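PDB 5E1V: polyketide synthase PksL from Bacillus subtilis, which probably removes water from beta-hydroxyacyl intermediates during assembly of the polyketide bacillaene, using the dehydratase domain modelled here. Local coordinates for residues N27-I38 with L54-A65; V151-K159 with F186-G195. All coordinates share one frame; numbering follows the deposited sequence.

Interaction 1: N27-I38 with L54-A65; sequences NVLPGLAYIDII and LRNLSIYQPLTA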
loop_
_atom_site.group_PDB
_atom_site.type_symbol
_atom_site.label_atom_id
_atom_site.label_comp_id
_atom_site.label_asym_id
_atom_site.label_seq_id
_atom_site.Cartn_x
_atom_site.Cartn_y
_atom_site.Cartn_z
ATOM N N ASN A 27 0.148 0.102 -17.084
ATOM C CA ASN A 27 -0.816 0.232 -15.969
ATOM C C ASN A 27 -0.503 -0.873 -14.948
ATOM O O ASN A 27 -0.438 -2.045 -15.336
ATOM C CB ASN A 27 -2.262 0.118 -16.522
ATOM C CG ASN A 27 -2.634 1.308 -17.338
ATOM O OD1 ASN A 27 -3.081 2.344 -16.818
ATOM N ND2 ASN A 27 -2.318 1.248 -18.579
ATOM N N VAL A 28 -0.341 -0.546 -13.661
ATOM C CA VAL A 28 0.061 -1.485 -12.672
ATOM C C VAL A 28 -0.805 -1.364 -11.445
ATOM O O VAL A 28 -1.062 -0.270 -10.944
ATOM C CB VAL A 28 1.535 -1.152 -12.209
ATOM C CG1 VAL A 28 1.940 -1.924 -10.960
ATOM C CG2 VAL A 28 2.487 -1.484 -13.272
ATOM N N LEU A 29 -1.294 -2.471 -10.952
ATOM C CA LEU A 29 -1.910 -2.427 -9.648
ATOM C C LEU A 29 -0.834 -2.078 -8.567
ATOM O O LEU A 29 0.144 -2.832 -8.418
ATOM C CB LEU A 29 -2.560 -3.771 -9.347
ATOM C CG LEU A 29 -3.280 -3.729 -8.001
ATOM C CD1 LEU A 29 -4.499 -2.811 -7.951
ATOM C CD2 LEU A 29 -3.586 -5.091 -7.445
ATOM N N PRO A 30 -1.014 -0.979 -7.836
ATOM C CA PRO A 30 0.011 -0.704 -6.825
ATOM C C PRO A 30 0.140 -1.880 -5.881
ATOM O O PRO A 30 -0.831 -2.496 -5.436
ATOM C CB PRO A 30 -0.466 0.590 -6.110
ATOM C CG PRO A 30 -1.519 1.157 -6.982
ATOM C CD PRO A 30 -2.105 0.004 -7.768
ATOM N N GLY A 31 1.378 -2.254 -5.635
ATOM C CA GLY A 31 1.628 -3.361 -4.760
ATOM C C GLY A 31 1.034 -3.115 -3.383
ATOM O O GLY A 31 0.744 -4.038 -2.716
ATOM N N LEU A 32 0.917 -1.870 -2.953
ATOM C CA LEU A 32 0.388 -1.532 -1.596
ATOM C C LEU A 32 -1.162 -1.730 -1.504
ATOM O O LEU A 32 -1.717 -1.729 -0.436
ATOM C CB LEU A 32 0.766 -0.131 -1.183
ATOM C CG LEU A 32 2.273 -0.015 -0.821
ATOM C CD1 LEU A 32 2.611 1.450 -0.700
ATOM C CD2 LEU A 32 2.515 -0.725 0.500
ATOM N N ALA A 33 -1.774 -1.999 -2.654
ATOM C CA ALA A 33 -3.186 -2.316 -2.740
ATOM C C ALA A 33 -3.496 -3.694 -2.261
ATOM O O ALA A 33 -4.636 -4.017 -1.977
ATOM C CB ALA A 33 -3.677 -2.107 -4.174
ATOM N N TYR A 34 -2.477 -4.562 -2.135
ATOM C CA TYR A 34 -2.737 -5.932 -1.606
ATOM C C TYR A 34 -3.252 -5.945 -0.169
ATOM O O TYR A 34 -3.830 -6.974 0.284
ATOM C CB TYR A 34 -1.443 -6.794 -1.743
ATOM C CG TYR A 34 -1.176 -7.271 -3.121
ATOM C CD1 TYR A 34 -2.092 -8.008 -3.784
ATOM C CD2 TYR A 34 0.013 -6.970 -3.762
ATOM C CE1 TYR A 34 -1.828 -8.531 -5.079
ATOM C CE2 TYR A 34 0.317 -7.450 -5.024
ATOM C CZ TYR A 34 -0.561 -8.273 -5.673
ATOM O OH TYR A 34 -0.306 -8.720 -6.933
ATOM N N ILE A 35 -2.891 -4.952 0.631
ATOM C CA ILE A 35 -3.382 -4.881 2.041
ATOM C C ILE A 35 -4.933 -4.845 2.093
ATOM O O ILE A 35 -5.588 -5.676 2.749
ATOM C CB ILE A 35 -2.785 -3.683 2.780
ATOM C CG1 ILE A 35 -1.241 -3.879 2.838
ATOM C CG2 ILE A 35 -3.375 -3.596 4.148
ATOM C CD1 ILE A 35 -0.491 -2.648 3.189
ATOM N N ASP A 36 -5.484 -3.902 1.294
ATOM C CA ASP A 36 -6.947 -3.816 1.160
ATOM C C ASP A 36 -7.552 -5.091 0.614
ATOM O O ASP A 36 -8.500 -5.626 1.241
ATOM C CB ASP A 36 -7.405 -2.582 0.425
ATOM C CG ASP A 36 -8.899 -2.390 0.587
ATOM O OD1 ASP A 36 -9.298 -1.945 1.683
ATOM O OD2 ASP A 36 -9.605 -2.790 -0.352
ATOM N N ILE A 37 -6.998 -5.618 -0.489
ATOM C CA ILE A 37 -7.438 -6.850 -1.087
ATOM C C ILE A 37 -7.580 -7.973 -0.013
ATOM O O ILE A 37 -8.672 -8.568 0.160
ATOM C CB ILE A 37 -6.580 -7.241 -2.295
ATOM C CG1 ILE A 37 -6.867 -6.315 -3.483
ATOM C CG2 ILE A 37 -6.767 -8.707 -2.631
ATOM C CD1 ILE A 37 -5.764 -6.232 -4.472
ATOM N N ILE A 38 -6.500 -8.206 0.721
ATOM C CA ILE A 38 -6.469 -9.309 1.635
ATOM C C ILE A 38 -7.430 -9.131 2.833
ATOM O O ILE A 38 -8.200 -10.037 3.117
ATOM C CB ILE A 38 -5.045 -9.602 2.118
ATOM C CG1 ILE A 38 -4.197 -10.034 0.941
ATOM C CG2 ILE A 38 -5.078 -10.805 3.102
ATOM C CD1 ILE A 38 -2.723 -9.983 1.280
ATOM N N LEU A 54 -1.142 -9.266 9.254
ATOM C CA LEU A 54 -0.645 -9.688 7.955
ATOM C C LEU A 54 0.889 -9.736 8.126
ATOM O O LEU A 54 1.481 -8.823 8.717
ATOM C CB LEU A 54 -1.008 -8.641 6.924
ATOM C CG LEU A 54 -0.590 -9.003 5.451
ATOM C CD1 LEU A 54 -1.261 -10.237 4.876
ATOM C CD2 LEU A 54 -0.948 -7.785 4.595
ATOM N N ARG A 55 1.471 -10.839 7.703
ATOM C CA ARG A 55 2.923 -10.969 7.781
ATOM C C ARG A 55 3.594 -11.512 6.558
ATOM O O ARG A 55 3.033 -12.342 5.877
ATOM C CB ARG A 55 3.338 -11.883 8.966
ATOM C CG ARG A 55 2.932 -11.426 10.357
ATOM C CD ARG A 55 3.368 -12.458 11.388
ATOM N NE ARG A 55 4.753 -12.273 11.809
ATOM C CZ ARG A 55 5.343 -12.991 12.767
ATOM N NH1 ARG A 55 4.670 -13.962 13.407
ATOM N NH2 ARG A 55 6.603 -12.723 13.111
ATOM N N ASN A 56 4.822 -11.044 6.326
ATOM C CA ASN A 56 5.762 -11.578 5.341
ATOM C C ASN A 56 5.131 -11.665 3.976
ATOM O O ASN A 56 5.054 -12.736 3.424
ATOM C CB ASN A 56 6.245 -12.970 5.807
ATOM C CG ASN A 56 7.004 -12.875 7.137
ATOM O OD1 ASN A 56 7.488 -11.769 7.569
ATOM N ND2 ASN A 56 7.022 -13.967 7.843
ATOM N N LEU A 57 4.534 -10.557 3.532
ATOM C CA LEU A 57 4.018 -10.456 2.172
ATOM C C LEU A 57 5.129 -10.255 1.207
ATOM O O LEU A 57 5.946 -9.356 1.373
ATOM C CB LEU A 57 3.008 -9.245 2.042
ATOM C CG LEU A 57 2.221 -9.266 0.764
ATOM C CD1 LEU A 57 0.718 -8.867 0.788
ATOM C CD2 LEU A 57 2.957 -8.342 -0.272
ATOM N N SER A 58 5.200 -11.098 0.181
ATOM C CA SER A 58 6.138 -10.947 -0.891
ATOM C C SER A 58 5.462 -10.762 -2.207
ATOM O O SER A 58 4.595 -11.503 -2.509
ATOM C CB SER A 58 6.972 -12.236 -1.035
ATOM O OG SER A 58 7.843 -12.239 -0.015
ATOM N N ILE A 59 5.949 -9.793 -2.953
ATOM C CA ILE A 59 5.596 -9.537 -4.360
ATOM C C ILE A 59 6.641 -10.112 -5.277
ATOM O O ILE A 59 7.803 -9.751 -5.195
ATOM C CB ILE A 59 5.294 -8.078 -4.593
ATOM C CG1 ILE A 59 4.156 -7.646 -3.638
ATOM C CG2 ILE A 59 4.933 -7.756 -6.054
ATOM C CD1 ILE A 59 3.915 -6.149 -3.777
ATOM N N TYR A 60 6.190 -11.002 -6.142
ATOM C CA TYR A 60 7.041 -11.758 -7.103
ATOM C C TYR A 60 7.159 -11.003 -8.407
ATOM O O TYR A 60 8.211 -10.993 -8.995
ATOM C CB TYR A 60 6.536 -13.184 -7.301
ATOM C CG TYR A 60 6.783 -13.916 -6.059
ATOM C CD1 TYR A 60 8.018 -14.531 -5.857
ATOM C CD2 TYR A 60 5.902 -13.827 -4.998
ATOM C CE1 TYR A 60 8.309 -15.098 -4.664
ATOM C CE2 TYR A 60 6.168 -14.428 -3.832
ATOM C CZ TYR A 60 7.396 -15.025 -3.656
ATOM O OH TYR A 60 7.658 -15.560 -2.444
ATOM N N GLN A 61 6.092 -10.304 -8.820
ATOM C CA GLN A 61 6.102 -9.512 -10.000
ATOM C C GLN A 61 4.949 -8.521 -9.983
ATOM O O GLN A 61 3.986 -8.782 -9.358
ATOM C CB GLN A 61 6.019 -10.382 -11.286
ATOM C CG GLN A 61 4.776 -11.204 -11.454
ATOM C CD GLN A 61 4.953 -12.366 -12.414
ATOM O OE1 GLN A 61 5.124 -12.171 -13.615
ATOM N NE2 GLN A 61 4.869 -13.572 -11.908
ATOM N N PRO A 62 5.060 -7.419 -10.746
ATOM C CA PRO A 62 3.955 -6.454 -10.859
ATOM C C PRO A 62 2.767 -6.995 -11.592
ATOM O O PRO A 62 2.905 -7.809 -12.534
ATOM C CB PRO A 62 4.595 -5.243 -11.541
ATOM C CG PRO A 62 6.059 -5.429 -11.359
ATOM C CD PRO A 62 6.277 -6.896 -11.397
ATOM N N LEU A 63 1.587 -6.587 -11.126
ATOM C CA LEU A 63 0.341 -7.004 -11.717
ATOM C C LEU A 63 -0.022 -5.905 -12.713
ATOM O O LEU A 63 -0.406 -4.806 -12.337
ATOM C CB LEU A 63 -0.719 -7.171 -10.663
ATOM C CG LEU A 63 -1.950 -7.905 -11.231
ATOM C CD1 LEU A 63 -2.535 -8.749 -10.184
ATOM C CD2 LEU A 63 -2.928 -6.965 -11.929
ATOM N N THR A 64 0.156 -6.215 -13.982
ATOM C CA THR A 64 0.067 -5.199 -15.016
ATOM C C THR A 64 -1.064 -5.579 -15.944
ATOM O O THR A 64 -1.357 -6.741 -16.103
ATOM C CB THR A 64 1.351 -5.088 -15.871
ATOM O OG1 THR A 64 1.504 -6.267 -16.654
ATOM C CG2 THR A 64 2.566 -4.918 -15.011
ATOM N N ALA A 65 -1.698 -4.590 -16.558
ATOM C CA ALA A 65 -2.716 -4.899 -17.589
ATOM C C ALA A 65 -2.566 -3.907 -18.698
ATOM O O ALA A 65 -2.234 -2.738 -18.474
ATOM C CB ALA A 65 -4.113 -4.826 -17.009
HETATM O O HOH W 1 1.832 -4.825 -8.800
HETATM O O HOH W 2 1.892 -7.725 -7.723
#
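With CG opposite its own carbonyl carbon (chi1 -77°), Tyr34 directs its ring toward Ile59 and its OH toward Leu63; its CB, set by the helix backbone, lies 3.9 Å from Leu57 CD1. Leu63 swings CG opposite its backbone N (chi1 -168°), and its CD1 lies 3.9 Å from Tyr34 OH. Ile59 CD1 comes to the edge of the Tyr34 ring, near its plane, 4.0 Å from CD2, and also lies over the CA of Gly31. One turn further along the helix, Ile38 passes Leu57 in the opposite direction and crosses Leu54 at about a right angle; its CD1 is 3.7 Å from Leu57 CD1. The phenol is not left among hydrocarbons alone: a water in the ring plane sits 2.5 Å from Tyr34 OH and donates to Gln61 O.

At the other end the backbones pair. Leu29 N donates to Leu63 O at 2.9 Å, Ala65 N to Asn27 O, and a second water accepts from Leu63 N and donates to Leu29 O. Val28 and Thr64, a non-hydrogen-bonded antiparallel pair, touch through their CG2 methyls. A long helix packed by apolar side chains against an antiparallel sheet is the core of the hotdog fold.

Interaction 2: V151-K159 with F186-G195; sequences VHSEYMKAK and FMFHPTLIDG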
loop_
_atom_site.group_PDB
_atom_site.type_symbol
_atom_site.label_atom_id
_atom_site.label_comp_id
_atom_site.label_asym_id
_atom_site.label_seq_id
_atom_site.Cartn_x
_atom_site.Cartn_y
_atom_site.Cartn_z
ATOM N N VAL A 151 3.438 7.639 -12.702
ATOM C CA VAL A 151 2.371 8.604 -12.944
ATOM C C VAL A 151 1.042 8.176 -12.277
ATOM O O VAL A 151 0.312 7.336 -12.813
ATOM C CB VAL A 151 2.152 8.756 -14.471
ATOM C CG1 VAL A 151 1.022 9.738 -14.788
ATOM C CG2 VAL A 151 3.469 9.038 -15.180
ATOM N N HIS A 152 0.740 8.795 -11.146
ATOM C CA HIS A 152 -0.538 8.689 -10.491
ATOM C C HIS A 152 -1.452 9.790 -11.075
ATOM O O HIS A 152 -1.002 10.913 -11.329
ATOM C CB HIS A 152 -0.449 8.918 -8.992
ATOM C CG HIS A 152 0.565 8.101 -8.278
ATOM N ND1 HIS A 152 1.912 8.335 -8.377
ATOM C CD2 HIS A 152 0.414 7.101 -7.380
ATOM C CE1 HIS A 152 2.555 7.504 -7.564
ATOM N NE2 HIS A 152 1.666 6.734 -6.963
ATOM N N SER A 153 -2.699 9.469 -11.300
ATOM C CA SER A 153 -3.649 10.458 -11.766
ATOM C C SER A 153 -4.901 10.210 -11.006
ATOM O O SER A 153 -5.120 9.099 -10.486
ATOM C CB SER A 153 -3.872 10.274 -13.276
ATOM O OG SER A 153 -4.318 8.951 -13.530
ATOM N N GLU A 154 -5.681 11.272 -10.879
ATOM C CA GLU A 154 -7.030 11.250 -10.411
ATOM C C GLU A 154 -7.277 10.426 -9.095
ATOM O O GLU A 154 -6.765 10.770 -8.036
ATOM C CB GLU A 154 -7.907 10.835 -11.601
ATOM C CG GLU A 154 -9.008 11.794 -12.000
ATOM C CD GLU A 154 -10.371 11.182 -11.820
ATOM O OE1 GLU A 154 -10.997 10.821 -12.839
ATOM O OE2 GLU A 154 -10.782 11.005 -10.646
ATOM N N TYR A 155 -8.120 9.417 -9.172
ATOM C CA TYR A 155 -8.435 8.492 -8.055
ATOM C C TYR A 155 -7.230 8.059 -7.210
ATOM O O TYR A 155 -7.346 7.933 -5.953
ATOM C CB TYR A 155 -9.064 7.246 -8.640
ATOM C CG TYR A 155 -10.038 6.497 -7.813
ATOM C CD1 TYR A 155 -11.400 6.715 -7.978
ATOM C CD2 TYR A 155 -9.626 5.526 -6.869
ATOM C CE1 TYR A 155 -12.327 5.973 -7.314
ATOM C CE2 TYR A 155 -10.558 4.781 -6.185
ATOM C CZ TYR A 155 -11.868 5.001 -6.384
ATOM O OH TYR A 155 -12.790 4.327 -5.684
ATOM N N MET A 156 -6.084 7.876 -7.858
ATOM C CA MET A 156 -4.822 7.362 -7.233
ATOM C C MET A 156 -3.924 8.443 -6.566
ATOM O O MET A 156 -2.869 8.119 -5.969
ATOM C CB MET A 156 -3.997 6.582 -8.275
ATOM C CG MET A 156 -4.438 5.140 -8.506
ATOM S SD MET A 156 -3.447 3.937 -7.540
ATOM C CE MET A 156 -3.233 4.597 -5.929
ATOM N N LYS A 157 -4.280 9.733 -6.722
ATOM C CA LYS A 157 -3.443 10.802 -6.205
ATOM C C LYS A 157 -4.047 11.214 -4.910
ATOM O O LYS A 157 -5.167 11.634 -4.927
ATOM C CB LYS A 157 -3.422 12.060 -7.135
ATOM C CG LYS A 157 -2.272 12.118 -8.064
ATOM C CD LYS A 157 -2.270 13.366 -8.940
ATOM C CE LYS A 157 -1.247 14.386 -8.440
ATOM N NZ LYS A 157 -1.467 15.631 -9.261
ATOM N N ALA A 158 -3.321 11.091 -3.789
ATOM C CA ALA A 158 -3.787 11.521 -2.542
ATOM C C ALA A 158 -3.631 13.097 -2.583
ATOM O O ALA A 158 -2.943 13.590 -3.453
ATOM C CB ALA A 158 -2.973 10.902 -1.380
ATOM N N LYS A 159 -4.327 13.758 -1.668
ATOM C CA LYS A 159 -4.272 15.173 -1.356
ATOM C C LYS A 159 -3.603 15.388 -0.023
ATOM O O LYS A 159 -3.762 14.561 0.885
ATOM C CB LYS A 159 -5.688 15.702 -1.244
ATOM C CG LYS A 159 -6.426 15.425 -2.522
ATOM C CD LYS A 159 -6.118 16.467 -3.581
ATOM C CE LYS A 159 -7.245 17.474 -3.700
ATOM N NZ LYS A 159 -7.518 18.242 -2.440
ATOM N N PHE A 186 -13.993 0.669 1.384
ATOM C CA PHE A 186 -12.604 0.248 1.605
ATOM C C PHE A 186 -12.214 0.026 3.078
ATOM O O PHE A 186 -12.855 0.558 4.023
ATOM C CB PHE A 186 -11.710 1.346 0.963
ATOM C CG PHE A 186 -11.762 1.301 -0.476
ATOM C CD1 PHE A 186 -12.699 2.046 -1.151
ATOM C CD2 PHE A 186 -10.884 0.480 -1.216
ATOM C CE1 PHE A 186 -12.843 1.945 -2.532
ATOM C CE2 PHE A 186 -10.981 0.378 -2.569
ATOM C CZ PHE A 186 -11.970 1.132 -3.255
ATOM N N MET A 187 -11.136 -0.744 3.277
ATOM C CA MET A 187 -10.660 -1.003 4.633
ATOM C C MET A 187 -9.322 -0.263 4.848
ATOM O O MET A 187 -9.108 0.399 5.847
ATOM C CB MET A 187 -10.506 -2.461 4.869
ATOM C CG MET A 187 -11.804 -3.212 4.894
ATOM S SD MET A 187 -11.613 -4.935 5.339
ATOM C CE MET A 187 -11.139 -4.748 7.013
ATOM N N PHE A 188 -8.398 -0.436 3.898
ATOM C CA PHE A 188 -7.136 0.271 3.918
ATOM C C PHE A 188 -6.923 0.858 2.536
ATOM O O PHE A 188 -6.317 0.207 1.633
ATOM C CB PHE A 188 -6.040 -0.732 4.411
ATOM C CG PHE A 188 -6.364 -1.229 5.759
ATOM C CD1 PHE A 188 -6.141 -0.376 6.836
ATOM C CD2 PHE A 188 -6.872 -2.522 6.005
ATOM C CE1 PHE A 188 -6.518 -0.759 8.129
ATOM C CE2 PHE A 188 -7.252 -2.877 7.289
ATOM C CZ PHE A 188 -7.082 -1.966 8.355
ATOM N N HIS A 189 -7.481 2.089 2.359
ATOM C CA HIS A 189 -7.608 2.590 1.041
ATOM C C HIS A 189 -6.288 2.615 0.312
ATOM O O HIS A 189 -5.375 3.333 0.716
ATOM C CB HIS A 189 -8.197 4.017 1.027
ATOM C CG HIS A 189 -8.885 4.339 -0.259
ATOM N ND1 HIS A 189 -8.202 4.670 -1.386
ATOM C CD2 HIS A 189 -10.198 4.484 -0.554
ATOM C CE1 HIS A 189 -9.039 4.917 -2.354
ATOM N NE2 HIS A 189 -10.267 4.777 -1.882
ATOM N N PRO A 190 -6.172 1.885 -0.834
ATOM C CA PRO A 190 -4.895 2.000 -1.621
ATOM C C PRO A 190 -4.318 3.355 -1.957
ATOM O O PRO A 190 -3.178 3.497 -1.912
ATOM C CB PRO A 190 -5.180 1.217 -2.847
ATOM C CG PRO A 190 -6.187 0.146 -2.341
ATOM C CD PRO A 190 -7.094 0.956 -1.526
ATOM N N THR A 191 -5.109 4.381 -2.174
ATOM C CA THR A 191 -4.575 5.730 -2.324
ATOM C C THR A 191 -3.923 6.324 -1.089
ATOM O O THR A 191 -2.863 6.983 -1.121
ATOM C CB THR A 191 -5.769 6.619 -2.808
ATOM O OG1 THR A 191 -6.204 6.102 -4.097
ATOM C CG2 THR A 191 -5.334 7.948 -3.039
ATOM N N LEU A 192 -4.521 6.066 0.055
ATOM C CA LEU A 192 -3.905 6.476 1.310
ATOM C C LEU A 192 -2.618 5.710 1.538
ATOM O O LEU A 192 -1.633 6.294 1.921
ATOM C CB LEU A 192 -4.893 6.251 2.409
ATOM C CG LEU A 192 -6.174 7.110 2.477
ATOM C CD1 LEU A 192 -6.945 6.760 3.686
ATOM C CD2 LEU A 192 -5.797 8.586 2.484
ATOM N N ILE A 193 -2.622 4.381 1.321
ATOM C CA ILE A 193 -1.437 3.588 1.616
ATOM C C ILE A 193 -0.361 3.916 0.537
ATOM O O ILE A 193 0.763 4.227 0.877
ATOM C CB ILE A 193 -1.664 2.063 1.650
ATOM C CG1 ILE A 193 -2.912 1.644 2.479
ATOM C CG2 ILE A 193 -0.379 1.420 2.213
ATOM C CD1 ILE A 193 -3.002 2.187 3.858
ATOM N N ASP A 194 -0.718 3.908 -0.744
ATOM C CA ASP A 194 0.258 4.247 -1.753
ATOM C C ASP A 194 0.855 5.665 -1.527
ATOM O O ASP A 194 2.071 5.895 -1.650
ATOM C CB ASP A 194 -0.279 4.005 -3.178
ATOM C CG ASP A 194 0.748 4.258 -4.215
ATOM O OD1 ASP A 194 1.673 3.391 -4.398
ATOM O OD2 ASP A 194 0.676 5.376 -4.789
ATOM N N GLY A 195 -0.023 6.620 -1.246
ATOM C CA GLY A 195 0.403 8.013 -0.973
ATOM C C GLY A 195 1.410 8.079 0.172
ATOM O O GLY A 195 2.329 8.909 0.169
HETATM O O HOH W 3 3.127 3.777 -6.525
HETATM O O HOH W 4 -12.701 5.335 -2.961
HETATM O O HOH W 5 -0.702 7.651 -4.305
#
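Thr191 meets the 3-10 turn at Tyr155 and Met156 with both of its branches. Its CB lies 3.8 Å from Tyr155 O. Beyond it, OG1 is held opposite the Thr191 carbonyl carbon (chi1 -62°) and donates to that same Tyr155 O at 2.8 Å, reaching it at a bent C=O...donor angle of 132° and tilted from the carbonyl plane; Met156 CE packs 3.8 Å from Thr191 OG1. The other branch, CG2, lies 3.5 Å from Tyr155 O and then rests against Ala158 N and the Ala158 methyl. A valine here would probably leave the Tyr155 carbonyl without this donor and the turn less firmly held to the helix.

The backbone of Thr191 is used as well: its N donates to His189 ND1 at 3.2 Å, in the imidazole plane, so that His189 caps the N-terminus of the helix. The opposite ring nitrogen, NE2, shares a water with Tyr155 OH, while Tyr155 CE2 approaches the His189 ring edge. Tyr155 OH also lies 4.0 Å from Phe186 CE1.

One turn on, Asp194 OD2 takes a weak, bent bond from His152 NE2 at 2.7 Å, ring and carboxylate being 40° apart. A water donates to this OD2 and to Met156 O, tying the carboxylate to the turn as well as to the strand. The run from strand 150-152 to Ala158 thus lies along the first turns of helix 190-203, with Phe17 of helix 16-19 packed against Tyr155, Met156, Pro190 and Thr191.

Overall arrangement
Interactions 1 and 2 probably belong to the two halves of a double hotdog, their centres about 14 Å apart. They meet directly: Asp36 OD1, on the helix of interaction 1, accepts hydrogen bonds from Met187 N at 2.7 Å and from Phe188 N at 2.8 Å, and Pro30 CG packs 3.4 Å from Met156 SD. Strands 26-29 and 150-152 belong to one small sheet, joined through strand 21-23. His21 accompanies both contacts, hydrogen-bonded to Val28 O and edge-to-face with His152. In related dehydratases the histidine of the HxxxGxxxxP motif and the aspartate of HPxxxD, corresponding here to His21 and Asp194, form the catalytic pair, so both contacts probably frame the active site.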